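Local structure of flagellar regulatory protein C (Vibrio cholerae, 4QHS) at residues A[70-75]-A[113-118]; A[39-44]-A[152-157]. The protein probably acts as a heptameric AAA+ ATPase that uses ATP to activate sigma-54-dependent transcription of flagellar genes. All coordinates share one frame; numbering follows the deposited sequence.

Contact 1: A[70-75]-A[113-118]; sequences IAINCA and ILLDEI
Ile-70 O is gripped twice by the neighbouring strand: Leu-114 N donates to it over 2.7 Å with an N-H...O angle of 166°, and Ile-113 CA adds a C-H...O contact at 3.2 Å. Further bonds run from Ile-72 N to Leu-114 O, from Asp-116 N to Ile-72 O and from Cys-74 N to Asp-116 O, and this ladder, with strand axes 14° apart, establishes a parallel pairing. On one face, Ile-72 CG2 meets Leu-115 CD2 at 3.8 Å, the two side chains crossing at a slant, while helix 82-87 covers this face. On the other, Ala-71 CB rests against Leu-114 CD2 at 4.1 Å. At the end of the strand, with CG swung away from its backbone N and beside its carbonyl carbon (chi1 -168°), Asn-73 presents OD1 to Ala-75 N, which donates over 2.9 Å in an Asx turn. The same OD1 lies 3.8 Å from Glu-117 CB, and the two side chains run side by side. Asp-116 OD1 is bonded outward to Thr-156 OG1, which also accepts from Glu-117 N. The sequence ILLDEI matches the Walker B motif of AAA+ ATPases, so the ladder and the threonine link probably help to position its acidic pair beside the nucleotide site.

Contact 2: A[39-44]-A[152-157]; sequences ANVMIL and RVLATS
Arg-152 reaches Ala-39 by extending CG away from its backbone N (chi1 -155°) and then bending at chi2 (-104°), which brings NE to 2.8 Å from Ala-39 O; NH2 adds a weak bond to the same oxygen. The carbonyl oxygen lies at the guanidinium edge, near its plane. NH2 also binds Val-34 O, and NH1 weakly binds Ala-35 O, so the group spans carbonyls at the end of helix 23-35. Met-42 folds at chi2 and chi3, laying CE 3.7 Å from Ala-155 CB. On the opposite face Val-41 CB meets Leu-154 CD2 at 3.8 Å, the two side chains alongside each other and pointing the same way. Parallel pairing follows from the bonds Ala-155 N to Val-41 O (2.8 Å) and Ile-43 N to Ala-155 O (2.7 Å), continued by Ser-157 N to Ile-43 O at 3.2 Å. Ile-43 O also accepts from Lys-51 NZ, the lysine of the Walker A sequence GPSGSGKE. In this nucleotide-free state the Walker A lysine is thus held by the core strand, while the positive charge of Arg-152 probably complements the carbonyl-rich end of helix 23-35.

From the N terminus the chain first lays down strand 41-44, passes the Walker A region and helix 51-61, and reaches strand 69-73. Contact 1 closes when strand 112-116 returns beside it, after 37 residues that include helices 82-87 and 104-107. Contact 2 closes last, when strand 152-157 pairs with 39-44, so its 107-residue excursion encloses the whole of contact 1. The centres lie about 10 Å apart, and the middle strands join directly, Leu-115 N lying 2.7 Å from Leu-154 O, a probable hydrogen bond. Strand 182-184 then extends the parallel sheet beyond 41-44, giving the 2-3-4-1-5 order expected of an AAA+ core.

Contact 1: A[70-75]-A[113-118]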
loop_
_atom_site.group_PDB
_atom_site.type_symbol
_atom_site.label_atom_id
_atom_site.label_comp_id
_atom_site.label_asym_id
_atom_site.label_seq_id
_atom_site.Cartn_x
_atom_site.Cartn_y
_atom_site.Cartn_z
ATOM N N ILE A 70 11.287 10.243 -40.448
ATOM C CA ILE A 70 10.356 9.662 -39.490
ATOM C C ILE A 70 10.397 10.459 -38.188
ATOM O O ILE A 70 11.461 10.669 -37.624
ATOM C CB ILE A 70 10.694 8.175 -39.201
ATOM C CG1 ILE A 70 10.784 7.359 -40.498
ATOM C CG2 ILE A 70 9.698 7.566 -38.213
ATOM C CD1 ILE A 70 9.462 7.191 -41.237
ATOM N N ALA A 71 9.237 10.894 -37.712
ATOM C CA ALA A 71 9.175 11.747 -36.532
ATOM C C ALA A 71 8.262 11.150 -35.452
ATOM O O ALA A 71 7.136 10.749 -35.740
ATOM C CB ALA A 71 8.695 13.157 -36.925
ATOM N N ILE A 72 8.750 11.089 -34.217
ATOM C CA ILE A 72 7.908 10.717 -33.076
ATOM C C ILE A 72 8.027 11.761 -31.956
ATOM O O ILE A 72 9.109 12.282 -31.685
ATOM C CB ILE A 72 8.263 9.307 -32.542
ATOM C CG1 ILE A 72 7.510 9.017 -31.246
ATOM C CG2 ILE A 72 9.759 9.174 -32.316
ATOM C CD1 ILE A 72 7.455 7.538 -30.883
ATOM N N ASN A 73 6.904 12.093 -31.327
ATOM C CA ASN A 73 6.941 13.018 -30.206
ATOM C C ASN A 73 6.846 12.268 -28.890
ATOM O O ASN A 73 5.758 11.886 -28.439
ATOM C CB ASN A 73 5.822 14.054 -30.294
ATOM C CG ASN A 73 6.021 15.202 -29.308
ATOM O OD1 ASN A 73 6.490 15.011 -28.180
ATOM N ND2 ASN A 73 5.682 16.404 -29.740
ATOM N N CYS A 74 8.008 12.094 -28.279
ATOM C CA CYS A 74 8.159 11.391 -27.015
ATOM C C CYS A 74 7.302 11.932 -25.872
ATOM O O CYS A 74 7.146 11.272 -24.862
ATOM C CB CYS A 74 9.634 11.421 -26.605
ATOM S SG CYS A 74 10.756 10.892 -27.930
ATOM N N ALA A 75 6.757 13.132 -26.025
ATOM C CA ALA A 75 5.939 13.721 -24.989
ATOM C C ALA A 75 4.465 13.629 -25.342
ATOM O O ALA A 75 3.645 14.287 -24.716
ATOM C CB ALA A 75 6.335 15.195 -24.764
ATOM N N ILE A 113 15.562 9.740 -38.330
ATOM C CA ILE A 113 14.528 9.752 -37.325
ATOM C C ILE A 113 14.664 10.979 -36.453
ATOM O O ILE A 113 15.738 11.369 -36.109
ATOM C CB ILE A 113 14.496 8.467 -36.496
ATOM C CG1 ILE A 113 13.264 8.437 -35.605
ATOM C CG2 ILE A 113 15.677 8.359 -35.649
ATOM C CD1 ILE A 113 12.911 7.095 -35.102
ATOM N N LEU A 114 13.542 11.599 -36.153
ATOM C CA LEU A 114 13.477 12.723 -35.272
ATOM C C LEU A 114 12.843 12.327 -33.967
ATOM O O LEU A 114 11.729 11.911 -33.930
ATOM C CB LEU A 114 12.685 13.848 -35.896
ATOM C CG LEU A 114 12.208 14.936 -34.953
ATOM C CD1 LEU A 114 13.341 15.579 -34.258
ATOM C CD2 LEU A 114 11.478 15.935 -35.719
ATOM N N LEU A 115 13.580 12.462 -32.890
ATOM C CA LEU A 115 13.050 12.168 -31.593
ATOM C C LEU A 115 12.740 13.450 -30.874
ATOM O O LEU A 115 13.577 14.012 -30.237
ATOM C CB LEU A 115 14.029 11.347 -30.798
ATOM C CG LEU A 115 14.539 10.110 -31.479
ATOM C CD1 LEU A 115 15.698 9.664 -30.737
ATOM C CD2 LEU A 115 13.510 9.061 -31.484
ATOM N N ASP A 116 11.511 13.897 -31.008
ATOM C CA ASP A 116 11.063 15.159 -30.506
ATOM C C ASP A 116 10.817 15.060 -29.031
ATOM O O ASP A 116 10.237 14.128 -28.572
ATOM C CB ASP A 116 9.780 15.527 -31.202
ATOM C CG ASP A 116 9.769 16.910 -31.705
ATOM O OD1 ASP A 116 10.426 17.773 -31.142
ATOM O OD2 ASP A 116 9.056 17.153 -32.668
ATOM N N GLU A 117 11.295 16.036 -28.295
ATOM C CA GLU A 117 11.095 16.097 -26.867
ATOM C C GLU A 117 11.621 14.866 -26.134
ATOM O O GLU A 117 10.902 14.174 -25.476
ATOM C CB GLU A 117 9.627 16.338 -26.571
ATOM C CG GLU A 117 9.137 17.700 -26.955
ATOM C CD GLU A 117 9.977 18.784 -26.347
ATOM O OE1 GLU A 117 10.392 19.701 -27.062
ATOM O OE2 GLU A 117 10.250 18.705 -25.145
ATOM N N ILE A 118 12.905 14.626 -26.255
ATOM C CA ILE A 118 13.509 13.427 -25.785
ATOM C C ILE A 118 13.729 13.429 -24.299
ATOM O O ILE A 118 13.930 12.409 -23.718
ATOM C CB ILE A 118 14.832 13.213 -26.466
ATOM C CG1 ILE A 118 15.234 11.751 -26.423
ATOM C CG2 ILE A 118 15.862 14.013 -25.821
ATOM C CD1 ILE A 118 16.243 11.405 -27.408
#

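Contact 2: A[39-44]-A[152-157]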
loop_
_atom_site.group_PDB
_atom_site.type_symbol
_atom_site.label_atom_id
_atom_site.label_comp_id
_atom_site.label_asym_id
_atom_site.label_seq_id
_atom_site.Cartn_x
_atom_site.Cartn_y
_atom_site.Cartn_z
ATOM N N ALA A 39 26.244 12.930 -38.161
ATOM C CA ALA A 39 26.222 13.168 -36.734
ATOM C C ALA A 39 24.840 13.374 -36.156
ATOM O O ALA A 39 23.965 13.854 -36.815
ATOM C CB ALA A 39 27.067 14.331 -36.406
ATOM N N ASN A 40 24.687 13.015 -34.896
ATOM C CA ASN A 40 23.477 13.264 -34.169
ATOM C C ASN A 40 23.339 14.727 -33.925
ATOM O O ASN A 40 24.293 15.387 -33.643
ATOM C CB ASN A 40 23.486 12.577 -32.834
ATOM C CG ASN A 40 23.536 11.113 -32.934
ATOM O OD1 ASN A 40 22.987 10.511 -33.819
ATOM N ND2 ASN A 40 24.176 10.524 -31.998
ATOM N N VAL A 41 22.132 15.225 -34.043
ATOM C CA VAL A 41 21.865 16.650 -33.870
ATOM C C VAL A 41 20.796 16.892 -32.811
ATOM O O VAL A 41 19.679 16.360 -32.906
ATOM C CB VAL A 41 21.389 17.313 -35.172
ATOM C CG1 VAL A 41 21.107 18.777 -34.904
ATOM C CG2 VAL A 41 22.408 17.124 -36.286
ATOM N N MET A 42 21.145 17.682 -31.809
ATOM C CA MET A 42 20.207 18.075 -30.764
ATOM C C MET A 42 19.704 19.500 -31.014
ATOM O O MET A 42 20.497 20.431 -31.076
ATOM C CB MET A 42 20.868 17.992 -29.388
ATOM C CG MET A 42 19.950 18.413 -28.247
ATOM S SD MET A 42 18.574 17.281 -27.970
ATOM C CE MET A 42 19.512 15.785 -27.664
ATOM N N ILE A 43 18.396 19.667 -31.165
ATOM C CA ILE A 43 17.833 21.001 -31.339
ATOM C C ILE A 43 17.147 21.485 -30.063
ATOM O O ILE A 43 16.082 20.959 -29.652
ATOM C CB ILE A 43 16.818 21.053 -32.493
ATOM C CG1 ILE A 43 17.362 20.325 -33.728
ATOM C CG2 ILE A 43 16.463 22.505 -32.808
ATOM C CD1 ILE A 43 16.338 20.178 -34.826
ATOM N N LEU A 44 17.784 22.474 -29.439
ATOM C CA LEU A 44 17.328 23.071 -28.188
ATOM C C LEU A 44 16.449 24.290 -28.471
ATOM O O LEU A 44 16.394 24.780 -29.603
ATOM C CB LEU A 44 18.533 23.452 -27.319
ATOM C CG LEU A 44 19.498 22.279 -27.102
ATOM C CD1 LEU A 44 20.790 22.698 -26.406
ATOM C CD2 LEU A 44 18.806 21.173 -26.325
ATOM N N ARG A 152 20.029 8.096 -39.280
ATOM C CA ARG A 152 20.531 9.354 -38.755
ATOM C C ARG A 152 19.571 9.841 -37.684
ATOM O O ARG A 152 18.350 9.863 -37.888
ATOM C CB ARG A 152 20.663 10.397 -39.874
ATOM C CG ARG A 152 21.693 11.495 -39.622
ATOM C CD ARG A 152 21.066 12.821 -39.222
ATOM N NE ARG A 152 22.098 13.811 -38.899
ATOM C CZ ARG A 152 22.641 14.659 -39.770
ATOM N NH1 ARG A 152 22.246 14.663 -41.038
ATOM N NH2 ARG A 152 23.580 15.517 -39.371
ATOM N N VAL A 153 20.113 10.231 -36.544
ATOM C CA VAL A 153 19.280 10.661 -35.437
ATOM C C VAL A 153 19.280 12.175 -35.246
ATOM O O VAL A 153 20.333 12.813 -35.152
ATOM C CB VAL A 153 19.722 10.006 -34.130
ATOM C CG1 VAL A 153 19.010 10.652 -32.966
ATOM C CG2 VAL A 153 19.438 8.514 -34.182
ATOM N N LEU A 154 18.079 12.730 -35.217
ATOM C CA LEU A 154 17.853 14.094 -34.796
ATOM C C LEU A 154 17.026 14.027 -33.524
ATOM O O LEU A 154 16.164 13.154 -33.398
ATOM C CB LEU A 154 17.129 14.913 -35.877
ATOM C CG LEU A 154 17.648 14.916 -37.317
ATOM C CD1 LEU A 154 16.753 15.786 -38.163
ATOM C CD2 LEU A 154 19.070 15.391 -37.411
ATOM N N ALA A 155 17.299 14.931 -32.589
ATOM C CA ALA A 155 16.509 15.046 -31.363
ATOM C C ALA A 155 16.210 16.498 -31.026
ATOM O O ALA A 155 16.909 17.401 -31.484
ATOM C CB ALA A 155 17.226 14.397 -30.205
ATOM N N THR A 156 15.176 16.709 -30.212
ATOM C CA THR A 156 14.895 18.012 -29.622
ATOM C C THR A 156 14.595 17.908 -28.138
ATOM O O THR A 156 14.123 16.881 -27.648
ATOM C CB THR A 156 13.685 18.713 -30.272
ATOM O OG1 THR A 156 12.481 18.101 -29.804
ATOM C CG2 THR A 156 13.750 18.620 -31.800
ATOM N N SER A 157 14.812 19.008 -27.461
ATOM C CA SER A 157 14.564 19.131 -26.067
ATOM C C SER A 157 14.238 20.556 -25.752
ATOM O O SER A 157 14.899 21.445 -26.193
ATOM C CB SER A 157 15.785 18.723 -25.297
ATOM O OG SER A 157 15.456 18.566 -23.967
#